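Local coordinates for protein beta-ketoacyl synthase (Burkholderia phymatum, PDB 4EWG) that probably acts as a 3-oxoacyl-[acyl-carrier-protein] synthase, a condensing enzyme of the thiolase-like superfamily, at residues A[55-67]-A[75-87]. Sequence-based numbering, arbitrary orientation.
Sequences APLPGFAQPADWP and GRVSMYAVRASEL
Phe-60 and Trp-66 hold the irregular segment 55-67 against the first turns of helix 76-92, a worked example of how two aromatic anchors can fasten a loop without regular structure to a helix. The Phe-60 ring and Tyr-80 form an edge-to-face (T-shaped) pair: the edge of Tyr-80 faces the phenyl ring, with centroids 5.1 Å apart and planes at 67°. CG of Phe-60 lies anti to its backbone N (chi1 173°), which sends the ring down to the helix, where CE1 meets Met-79 CB and Arg-83 CB lies at the ring edge. Leu-57 CD1 adds a CH-pi contact over one face of the Tyr-80 ring, 3.9 Å from its centroid. The phenol oxygen of Tyr-80 accepts a hydrogen bond from Arg-76 NE at 2.7 Å and another bond joins it to Glu-237, so the tyrosine is fixed at its polar end as well.

Trp-66 instead presents its indole edge to the helix, with CH2 3.6 Å from Met-79 O, while Val-82 CG1 lies over its six-membered ring in a CH-pi contact. Its NE1 donates to Glu-86 OE1 at 3.1 Å, nearly straight (163°) and close to the indole plane. A water links the same OE1 to Asp-65 OD1, which may steady the acceptor.

Leu-57, Phe-60 and Arg-83 also touch Val-16 of strand 8-16, and Phe-154 stacks edge-to-face on Trp-66. The arrangement is thus peripheral packing in the N-terminal ketosynthase region: a loop strapped across a helix that lies against the central mixed sheet of the thiolase-like fold.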
ATOM      1  N   ALA A  55     -13.445 -16.357 -13.951  1.00 22.70           N
ATOM      2  CA  ALA A  55     -13.086 -15.836 -15.285  1.00 21.98           C
ATOM      3  C   ALA A  55     -11.554 -15.813 -15.439  1.00 21.54           C
ATOM      4  O   ALA A  55     -10.924 -14.735 -15.364  1.00 20.81           O
ATOM      5  CB  ALA A  55     -13.648 -14.426 -15.469  1.00 21.14           C
ATOM      6  N   PRO A  56     -10.939 -16.987 -15.615  1.00 21.45           N
ATOM      7  CA  PRO A  56      -9.468 -17.045 -15.682  1.00 21.58           C
ATOM      8  C   PRO A  56      -8.891 -16.473 -16.967  1.00 21.79           C
ATOM      9  O   PRO A  56      -9.620 -16.287 -17.937  1.00 22.61           O
ATOM     10  CB  PRO A  56      -9.187 -18.556 -15.633  1.00 22.07           C
ATOM     11  CG  PRO A  56     -10.405 -19.162 -16.259  1.00 22.67           C
ATOM     12  CD  PRO A  56     -11.532 -18.330 -15.701  1.00 22.36           C
ATOM     13  N   LEU A  57      -7.596 -16.171 -16.961  1.00 21.62           N
ATOM     14  CA  LEU A  57      -6.896 -15.932 -18.194  1.00 22.29           C
ATOM     15  C   LEU A  57      -6.915 -17.248 -18.965  1.00 23.31           C
ATOM     16  O   LEU A  57      -6.755 -18.296 -18.382  1.00 23.50           O
ATOM     17  CB  LEU A  57      -5.451 -15.496 -17.945  1.00 21.90           C
ATOM     18  CG  LEU A  57      -5.227 -14.156 -17.283  1.00 20.98           C
ATOM     19  CD1 LEU A  57      -3.720 -13.908 -17.263  1.00 20.84           C
ATOM     20  CD2 LEU A  57      -5.962 -13.080 -18.070  1.00 20.43           C
ATOM     21  N   PRO A  58      -7.179 -17.208 -20.268  1.00 24.58           N
ATOM     22  CA  PRO A  58      -7.157 -18.498 -20.996  1.00 26.36           C
ATOM     23  C   PRO A  58      -5.784 -19.142 -21.018  1.00 27.02           C
ATOM     24  O   PRO A  58      -5.678 -20.339 -21.196  1.00 29.54           O
ATOM     25  CB  PRO A  58      -7.614 -18.120 -22.414  1.00 26.80           C
ATOM     26  CG  PRO A  58      -7.321 -16.662 -22.544  1.00 26.07           C
ATOM     27  CD  PRO A  58      -7.468 -16.072 -21.148  1.00 24.91           C
ATOM     28  N   GLY A  59      -4.747 -18.345 -20.843  1.00 26.84           N
ATOM     29  CA  GLY A  59      -3.380 -18.853 -20.666  1.00 27.15           C
ATOM     30  C   GLY A  59      -2.473 -17.665 -20.388  1.00 26.89           C
ATOM     31  O   GLY A  59      -2.911 -16.501 -20.381  1.00 27.32           O
ATOM     32  N   PHE A  60      -1.227 -17.959 -20.109  1.00 25.99           N
ATOM     33  CA  PHE A  60      -0.233 -16.949 -19.936  1.00 25.07           C
ATOM     34  C   PHE A  60       1.082 -17.689 -19.915  1.00 25.72           C
ATOM     35  O   PHE A  60       1.213 -18.675 -19.219  1.00 26.94           O
ATOM     36  CB  PHE A  60      -0.439 -16.199 -18.604  1.00 23.02           C
ATOM     37  CG  PHE A  60       0.661 -15.236 -18.276  1.00 21.38           C
ATOM     38  CD1 PHE A  60       1.783 -15.655 -17.565  1.00 20.60           C
ATOM     39  CD2 PHE A  60       0.580 -13.912 -18.680  1.00 20.51           C
ATOM     40  CE1 PHE A  60       2.813 -14.781 -17.296  1.00 20.14           C
ATOM     41  CE2 PHE A  60       1.588 -13.028 -18.380  1.00 19.98           C
ATOM     42  CZ  PHE A  60       2.709 -13.451 -17.693  1.00 19.92           C
ATOM     43  N   ALA A  61       2.029 -17.224 -20.681  1.00 26.47           N
ATOM     44  CA  ALA A  61       3.401 -17.681 -20.548  1.00 28.56           C
ATOM     45  C   ALA A  61       4.293 -16.458 -20.572  1.00 28.96           C
ATOM     46  O   ALA A  61       4.068 -15.519 -21.345  1.00 27.28           O
ATOM     47  CB  ALA A  61       3.797 -18.664 -21.651  1.00 28.26           C
ATOM     48  N   GLN A  62       5.281 -16.470 -19.679  1.00 31.11           N
ATOM     49  CA  GLN A  62       6.308 -15.429 -19.643  1.00 31.35           C
ATOM     50  C   GLN A  62       6.879 -15.254 -20.999  1.00 30.48           C
ATOM     51  O   GLN A  62       7.119 -16.239 -21.677  1.00 32.13           O
ATOM     52  CB  GLN A  62       7.482 -15.845 -18.791  1.00 32.30           C
ATOM     53  CG  GLN A  62       7.148 -16.011 -17.358  1.00 33.42           C
ATOM     54  CD  GLN A  62       8.144 -16.907 -16.699  1.00 35.77           C
ATOM     55  OE1 GLN A  62       7.772 -17.898 -16.013  1.00 38.83           O
ATOM     56  NE2 GLN A  62       9.441 -16.612 -16.923  1.00 36.24           N
ATOM     57  N   PRO A  63       7.132 -14.008 -21.392  1.00 30.05           N
ATOM     58  CA  PRO A  63       7.939 -13.781 -22.574  1.00 30.61           C
ATOM     59  C   PRO A  63       9.262 -14.497 -22.453  1.00 30.63           C
ATOM     60  O   PRO A  63       9.830 -14.566 -21.373  1.00 30.65           O
ATOM     61  CB  PRO A  63       8.118 -12.268 -22.593  1.00 30.15           C
ATOM     62  CG  PRO A  63       6.868 -11.779 -21.955  1.00 30.09           C
ATOM     63  CD  PRO A  63       6.553 -12.763 -20.873  1.00 29.27           C
ATOM     64  N   ALA A  64       9.719 -15.044 -23.568  1.00 32.15           N
ATOM     65  CA  ALA A  64      10.949 -15.835 -23.622  1.00 33.61           C
ATOM     66  C   ALA A  64      12.205 -15.026 -23.236  1.00 34.06           C
ATOM     67  O   ALA A  64      13.136 -15.561 -22.645  1.00 36.52           O
ATOM     68  CB  ALA A  64      11.103 -16.418 -25.031  1.00 34.40           C
ATOM     69  N   ASP A  65      12.222 -13.744 -23.571  1.00 32.74           N
ATOM     70  CA  ASP A  65      13.390 -12.919 -23.355  1.00 32.04           C
ATOM     71  C   ASP A  65      13.470 -12.294 -21.938  1.00 31.21           C
ATOM     72  O   ASP A  65      14.326 -11.442 -21.693  1.00 31.18           O
ATOM     73  CB  ASP A  65      13.417 -11.834 -24.435  1.00 32.71           C
ATOM     74  CG  ASP A  65      12.345 -10.763 -24.216  1.00 33.22           C
ATOM     75  OD1 ASP A  65      11.261 -11.064 -23.651  1.00 32.46           O
ATOM     76  OD2 ASP A  65      12.614  -9.600 -24.594  1.00 34.74           O
ATOM     77  N   TRP A  66      12.580 -12.678 -21.006  1.00 30.15           N
ATOM     78  CA  TRP A  66      12.721 -12.224 -19.615  1.00 27.94           C
ATOM     79  C   TRP A  66      13.821 -12.995 -19.004  1.00 28.73           C
ATOM     80  O   TRP A  66      13.782 -14.213 -18.986  1.00 29.74           O
ATOM     81  CB  TRP A  66      11.446 -12.417 -18.804  1.00 26.33           C
ATOM     82  CG  TRP A  66      10.372 -11.439 -19.159  1.00 25.18           C
ATOM     83  CD1 TRP A  66      10.371 -10.529 -20.225  1.00 25.10           C
ATOM     84  CD2 TRP A  66       9.072 -11.274 -18.515  1.00 24.22           C
ATOM     85  NE1 TRP A  66       9.211  -9.828 -20.253  1.00 24.31           N
ATOM     86  CE2 TRP A  66       8.384 -10.231 -19.250  1.00 23.69           C
ATOM     87  CE3 TRP A  66       8.422 -11.876 -17.433  1.00 23.41           C
ATOM     88  CZ2 TRP A  66       7.128  -9.802 -18.905  1.00 22.65           C
ATOM     89  CZ3 TRP A  66       7.140 -11.420 -17.100  1.00 22.81           C
ATOM     90  CH2 TRP A  66       6.518 -10.404 -17.825  1.00 22.35           C
ATOM     91  N   PRO A  67      14.819 -12.306 -18.483  1.00 30.77           N
ATOM     92  CA  PRO A  67      15.941 -13.013 -17.891  1.00 32.33           C
ATOM     93  C   PRO A  67      15.643 -13.562 -16.502  1.00 33.15           C
ATOM     94  O   PRO A  67      15.104 -12.850 -15.638  1.00 32.13           O
ATOM     95  CB  PRO A  67      17.028 -11.926 -17.810  1.00 32.95           C
ATOM     96  CG  PRO A  67      16.273 -10.647 -17.659  1.00 32.61           C
ATOM     97  CD  PRO A  67      15.008 -10.833 -18.455  1.00 31.88           C
ATOM     98  N   GLY A  75       5.867 -14.192  -8.576  1.00 17.45           N
ATOM     99  CA  GLY A  75       4.802 -15.175  -8.786  1.00 17.40           C
ATOM    100  C   GLY A  75       3.933 -14.643  -9.892  1.00 17.35           C
ATOM    101  O   GLY A  75       4.295 -13.639 -10.506  1.00 17.05           O
ATOM    102  N   ARG A  76       2.782 -15.266 -10.130  1.00 17.37           N
ATOM    103  CA  ARG A  76       1.982 -14.935 -11.302  1.00 18.24           C
ATOM    104  C   ARG A  76       1.523 -13.483 -11.317  1.00 17.10           C
ATOM    105  O   ARG A  76       1.595 -12.809 -12.347  1.00 17.16           O
ATOM    106  CB  ARG A  76       0.744 -15.840 -11.436  1.00 19.84           C
ATOM    107  CG  ARG A  76       1.028 -17.195 -12.043  1.00 22.20           C
ATOM    108  CD  ARG A  76      -0.205 -18.086 -12.159  1.00 23.98           C
ATOM    109  NE  ARG A  76      -1.041 -17.817 -13.370  1.00 26.32           N
ATOM    110  CZ  ARG A  76      -0.712 -18.153 -14.643  1.00 27.32           C
ATOM    111  NH1 ARG A  76       0.469 -18.743 -14.926  1.00 27.40           N
ATOM    112  NH2 ARG A  76      -1.560 -17.867 -15.648  1.00 26.90           N
ATOM    113  N   VAL A  77       1.028 -13.006 -10.185  1.00 15.56           N
ATOM    114  CA  VAL A  77       0.444 -11.663 -10.129  1.00 14.55           C
ATOM    115  C   VAL A  77       1.483 -10.607 -10.515  1.00 14.49           C
ATOM    116  O   VAL A  77       1.170  -9.642 -11.208  1.00 14.79           O
ATOM    117  CB  VAL A  77      -0.178 -11.367  -8.739  1.00 13.62           C
ATOM    118  CG1 VAL A  77       0.892 -11.339  -7.651  1.00 12.87           C
ATOM    119  CG2 VAL A  77      -0.957 -10.044  -8.753  1.00 12.98           C
ATOM    120  N   SER A  78       2.705 -10.798 -10.064  1.00 14.68           N
ATOM    121  CA  SER A  78       3.785  -9.895 -10.399  1.00 15.28           C
ATOM    122  C   SER A  78       4.175 -10.081 -11.866  1.00 15.68           C
ATOM    123  O   SER A  78       4.453  -9.121 -12.544  1.00 15.68           O
ATOM    124  CB  SER A  78       4.994 -10.099  -9.469  1.00 15.22           C
ATOM    125  OG  SER A  78       4.737  -9.507  -8.200  1.00 15.00           O
ATOM    126  N   MET A  79       4.133 -11.317 -12.367  1.00 16.71           N
ATOM    127  CA  MET A  79       4.340 -11.539 -13.816  1.00 17.50           C
ATOM    128  C   MET A  79       3.279 -10.852 -14.668  1.00 16.46           C
ATOM    129  O   MET A  79       3.607 -10.222 -15.688  1.00 16.38           O
ATOM    130  CB  MET A  79       4.416 -13.010 -14.153  1.00 19.75           C
ATOM    131  CG  MET A  79       5.645 -13.679 -13.593  1.00 21.35           C
ATOM    132  SD  MET A  79       5.963 -15.288 -14.310  1.00 27.43           S
ATOM    133  CE  MET A  79       4.556 -16.254 -13.727  1.00 24.33           C
ATOM    134  N   TYR A  80       2.019 -10.924 -14.247  1.00 15.53           N
ATOM    135  CA  TYR A  80       0.948 -10.187 -14.957  1.00 14.94           C
ATOM    136  C   TYR A  80       1.249  -8.681 -14.939  1.00 13.89           C
ATOM    137  O   TYR A  80       1.163  -8.008 -15.951  1.00 13.54           O
ATOM    138  CB  TYR A  80      -0.395 -10.394 -14.305  1.00 14.85           C
ATOM    139  CG  TYR A  80      -0.941 -11.821 -14.239  1.00 15.29           C
ATOM    140  CD1 TYR A  80      -0.356 -12.889 -14.911  1.00 15.71           C
ATOM    141  CD2 TYR A  80      -2.078 -12.080 -13.483  1.00 15.35           C
ATOM    142  CE1 TYR A  80      -0.898 -14.168 -14.841  1.00 15.98           C
ATOM    143  CE2 TYR A  80      -2.617 -13.351 -13.404  1.00 15.70           C
ATOM    144  CZ  TYR A  80      -2.032 -14.384 -14.089  1.00 16.26           C
ATOM    145  OH  TYR A  80      -2.622 -15.654 -13.982  1.00 17.36           O
ATOM    146  N   ALA A  81       1.621  -8.187 -13.761  1.00 12.95           N
ATOM    147  CA  ALA A  81       1.853  -6.762 -13.539  1.00 12.44           C
ATOM    148  C   ALA A  81       2.987  -6.280 -14.465  1.00 12.61           C
ATOM    149  O   ALA A  81       2.849  -5.262 -15.131  1.00 12.26           O
ATOM    150  CB  ALA A  81       2.208  -6.506 -12.077  1.00 11.73           C
ATOM    151  N   VAL A  82       4.090  -7.040 -14.497  1.00 12.54           N
ATOM    152  CA  VAL A  82       5.239  -6.697 -15.322  1.00 13.02           C
ATOM    153  C   VAL A  82       4.902  -6.753 -16.827  1.00 13.50           C
ATOM    154  O   VAL A  82       5.232  -5.850 -17.575  1.00 13.53           O
ATOM    155  CB  VAL A  82       6.437  -7.588 -15.006  1.00 13.15           C
ATOM    156  CG1 VAL A  82       7.553  -7.361 -16.014  1.00 13.40           C
ATOM    157  CG2 VAL A  82       6.944  -7.312 -13.587  1.00 12.60           C
ATOM    158  N   ARG A  83       4.133  -7.750 -17.228  1.00 14.02           N
ATOM    159  CA  ARG A  83       3.770  -7.877 -18.617  1.00 14.70           C
ATOM    160  C   ARG A  83       2.873  -6.714 -19.057  1.00 14.60           C
ATOM    161  O   ARG A  83       3.062  -6.146 -20.125  1.00 14.68           O
ATOM    162  CB  ARG A  83       3.084  -9.223 -18.851  1.00 15.33           C
ATOM    163  CG  ARG A  83       2.633  -9.446 -20.281  1.00 16.22           C
ATOM    164  CD  ARG A  83       3.769  -9.253 -21.255  1.00 16.85           C
ATOM    165  NE  ARG A  83       3.355  -9.596 -22.603  1.00 17.66           N
ATOM    166  CZ  ARG A  83       3.977  -9.205 -23.704  1.00 18.40           C
ATOM    167  NH1 ARG A  83       5.044  -8.423 -23.618  1.00 18.76           N
ATOM    168  NH2 ARG A  83       3.527  -9.579 -24.904  1.00 18.82           N
ATOM    169  N   ALA A  84       1.887  -6.375 -18.208  1.00 14.03           N
ATOM    170  CA  ALA A  84       1.016  -5.221 -18.418  1.00 13.77           C
ATOM    171  C   ALA A  84       1.814  -3.964 -18.619  1.00 13.76           C
ATOM    172  O   ALA A  84       1.538  -3.154 -19.525  1.00 13.82           O
ATOM    173  CB  ALA A  84       0.078  -5.040 -17.229  1.00 13.22           C
ATOM    174  N   SER A  85       2.804  -3.794 -17.754  1.00 13.44           N
ATOM    175  CA  SER A  85       3.541  -2.574 -17.703  1.00 13.59           C
ATOM    176  C   SER A  85       4.470  -2.500 -18.911  1.00 14.42           C
ATOM    177  O   SER A  85       4.663  -1.421 -19.468  1.00 15.14           O
ATOM    178  CB  SER A  85       4.315  -2.504 -16.386  1.00 13.29           C
ATOM    179  OG  SER A  85       3.449  -2.539 -15.283  1.00 12.18           O
ATOM    180  N   GLU A  86       5.014  -3.651 -19.317  1.00 14.81           N
ATOM    181  CA  GLU A  86       5.802  -3.794 -20.528  1.00 15.83           C
ATOM    182  C   GLU A  86       5.020  -3.401 -21.781  1.00 16.28           C
ATOM    183  O   GLU A  86       5.537  -2.692 -22.636  1.00 16.85           O
ATOM    184  CB  GLU A  86       6.291  -5.235 -20.680  1.00 16.34           C
ATOM    185  CG  GLU A  86       7.222  -5.501 -21.870  1.00 17.34           C
ATOM    186  CD  GLU A  86       7.669  -6.969 -21.930  1.00 17.94           C
ATOM    187  OE1 GLU A  86       8.873  -7.263 -21.959  1.00 18.32           O
ATOM    188  OE2 GLU A  86       6.788  -7.863 -21.929  1.00 18.51           O
ATOM    189  N   LEU A  87       3.780  -3.858 -21.876  1.00 15.95           N
ATOM    190  CA  LEU A  87       2.945  -3.501 -22.998  1.00 16.42           C
ATOM    191  C   LEU A  87       2.685  -1.967 -22.990  1.00 16.56           C
ATOM    192  O   LEU A  87       2.782  -1.308 -24.031  1.00 17.36           O
ATOM    193  CB  LEU A  87       1.630  -4.297 -22.970  1.00 16.18           C
ATOM    194  CG  LEU A  87       1.816  -5.778 -23.327  1.00 16.34           C
ATOM    195  CD1 LEU A  87       0.728  -6.695 -22.770  1.00 15.89           C
ATOM    196  CD2 LEU A  87       1.988  -5.983 -24.842  1.00 16.95           C
TER
HETATM  197  O   HOH W   1       8.990  -9.392 -23.745  1.00 33.83           O